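Local coordinates for protein aldo-keto Reductase, OXIDOREDUCTASE (Salmonella typhimurium, PDB 5T79) that probably works as an NADPH-dependent oxidoreductase of the aldo-keto reductase family, of interest for reducing 3-hydroxybutanal to 1,3-butanediol, at residues K262-L266 against I324-L328. Sequence-based numbering, arbitrary orientation.
Sequences KVRRL and IDAIL
Ile327 drives its side chain into the surface of helix 257-272, where it packs against Lys262, Arg265 and Leu266. Ile327 CG2 meets Arg265 CB at 3.9 Å and, at the same distance, Leu266 CG, and it also lies 3.7 Å from Lys262 O. The other branch, with CG1 anti to the carbonyl carbon (chi1 -68°), carries Ile327 CD1 to within 3.8 Å of Arg265 O. Leu266 crosses this side chain at a slant and reaches beyond it, Leu266 CD1 to Leu328 CD2 at 4.3 Å and Leu266 CD2 to Ile324 CG1.

The one hydrogen bond across the contact comes from Lys262. Its chain, extended beyond CG, slides past Ile327 in the opposing direction, Lys262 CG passing 3.5 Å from Ile327 O, and delivers Lys262 NZ to Leu328 O in a 3.0 Å hydrogen bond. The ammonium sits above the carbonyl plane, 37° out of it, at a carbonyl in the last turn of helix 318-329, where its charge would probably suit the negative end of the helix dipole.

Farther out, Leu266 also touches Leu277 and Met280 of helix 277-285, Trp284 touches Ile324, and a salt bridge joins Asp325 to Arg201. This is nearly antiparallel helix packing, in which the axes of 262-266 and 324-328 approach to 9.9 Å at 161°; it joins the C-terminal helix to a helix on the outside of the aldo-keto reductase TIM barrel, with the Leu266 side chain about 13 Å from the bound NADPH.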
loop_
_atom_site.group_PDB
_atom_site.type_symbol
_atom_site.label_atom_id
_atom_site.label_comp_id
_atom_site.label_asym_id
_atom_site.label_seq_id
_atom_site.Cartn_x
_atom_site.Cartn_y
_atom_site.Cartn_z
ATOM N N LYS A 262 3.116 -5.998 -24.367
ATOM C CA LYS A 262 2.898 -4.642 -23.853
ATOM C C LYS A 262 4.079 -4.229 -22.977
ATOM O O LYS A 262 4.598 -3.123 -23.155
ATOM C CB LYS A 262 1.561 -4.525 -23.110
ATOM C CG LYS A 262 0.370 -4.581 -24.075
ATOM C CD LYS A 262 -0.956 -4.722 -23.360
ATOM C CE LYS A 262 -2.091 -4.785 -24.353
ATOM N NZ LYS A 262 -3.397 -5.030 -23.684
ATOM N N VAL A 263 4.570 -5.146 -22.119
ATOM C CA VAL A 263 5.727 -4.909 -21.236
ATOM C C VAL A 263 6.956 -4.553 -22.091
ATOM O O VAL A 263 7.661 -3.594 -21.783
ATOM C CB VAL A 263 5.977 -6.125 -20.296
ATOM C CG1 VAL A 263 7.386 -6.118 -19.696
ATOM C CG2 VAL A 263 4.920 -6.173 -19.186
ATOM N N ARG A 264 7.199 -5.308 -23.162
ATOM C CA ARG A 264 8.334 -5.049 -24.054
ATOM C C ARG A 264 8.268 -3.641 -24.647
ATOM O O ARG A 264 9.281 -2.939 -24.658
ATOM C CB ARG A 264 8.382 -6.101 -25.186
ATOM C CG ARG A 264 8.825 -7.485 -24.712
ATOM C CD ARG A 264 8.901 -8.484 -25.853
ATOM N NE ARG A 264 9.625 -9.695 -25.461
ATOM C CZ ARG A 264 9.154 -10.932 -25.590
ATOM N NH1 ARG A 264 7.945 -11.140 -26.101
ATOM N NH2 ARG A 264 9.887 -11.968 -25.210
ATOM N N ARG A 265 7.085 -3.227 -25.128
ATOM C CA ARG A 265 6.899 -1.916 -25.769
ATOM C C ARG A 265 6.954 -0.795 -24.748
ATOM O O ARG A 265 7.507 0.255 -25.049
ATOM C CB ARG A 265 5.579 -1.856 -26.552
ATOM C CG ARG A 265 5.525 -2.795 -27.760
ATOM C CD ARG A 265 4.187 -2.671 -28.456
ATOM N NE ARG A 265 4.125 -3.447 -29.695
ATOM C CZ ARG A 265 3.130 -3.374 -30.575
ATOM N NH1 ARG A 265 2.106 -2.555 -30.365
ATOM N NH2 ARG A 265 3.157 -4.110 -31.678
ATOM N N LEU A 266 6.404 -1.015 -23.533
ATOM C CA LEU A 266 6.468 -0.016 -22.471
ATOM C C LEU A 266 7.920 0.173 -22.025
ATOM O O LEU A 266 8.330 1.302 -21.766
ATOM C CB LEU A 266 5.567 -0.418 -21.276
ATOM C CG LEU A 266 4.057 -0.301 -21.506
ATOM C CD1 LEU A 266 3.286 -1.057 -20.426
ATOM C CD2 LEU A 266 3.605 1.162 -21.580
ATOM N N ILE A 324 1.428 5.543 -24.491
ATOM C CA ILE A 324 1.150 4.516 -23.473
ATOM C C ILE A 324 -0.224 3.906 -23.711
ATOM O O ILE A 324 -0.319 2.688 -23.789
ATOM C CB ILE A 324 1.289 5.123 -22.048
ATOM C CG1 ILE A 324 2.778 5.332 -21.708
ATOM C CG2 ILE A 324 0.594 4.235 -20.984
ATOM C CD1 ILE A 324 3.097 6.204 -20.436
ATOM N N ASP A 325 -1.276 4.749 -23.863
ATOM C CA ASP A 325 -2.657 4.311 -24.109
ATOM C C ASP A 325 -2.753 3.478 -25.382
ATOM O O ASP A 325 -3.518 2.515 -25.399
ATOM C CB ASP A 325 -3.617 5.508 -24.192
ATOM C CG ASP A 325 -3.872 6.237 -22.882
ATOM O OD1 ASP A 325 -3.416 5.734 -21.805
ATOM O OD2 ASP A 325 -4.557 7.281 -22.914
ATOM N N ALA A 326 -1.963 3.822 -26.434
ATOM C CA ALA A 326 -1.934 3.070 -27.692
ATOM C C ALA A 326 -1.321 1.671 -27.475
ATOM O O ALA A 326 -1.850 0.703 -28.015
ATOM C CB ALA A 326 -1.165 3.842 -28.767
ATOM N N ILE A 327 -0.243 1.554 -26.652
ATOM C CA ILE A 327 0.390 0.262 -26.334
ATOM C C ILE A 327 -0.613 -0.618 -25.572
ATOM O O ILE A 327 -0.768 -1.802 -25.888
ATOM C CB ILE A 327 1.725 0.438 -25.542
ATOM C CG1 ILE A 327 2.820 1.077 -26.437
ATOM C CG2 ILE A 327 2.215 -0.911 -24.924
ATOM C CD1 ILE A 327 4.028 1.677 -25.635
ATOM N N LEU A 328 -1.303 -0.031 -24.587
ATOM C CA LEU A 328 -2.274 -0.737 -23.747
ATOM C C LEU A 328 -3.522 -1.164 -24.533
ATOM O O LEU A 328 -4.162 -2.154 -24.169
ATOM C CB LEU A 328 -2.669 0.142 -22.553
ATOM C CG LEU A 328 -1.536 0.502 -21.571
ATOM C CD1 LEU A 328 -2.028 1.475 -20.504
ATOM C CD2 LEU A 328 -0.932 -0.738 -20.929
#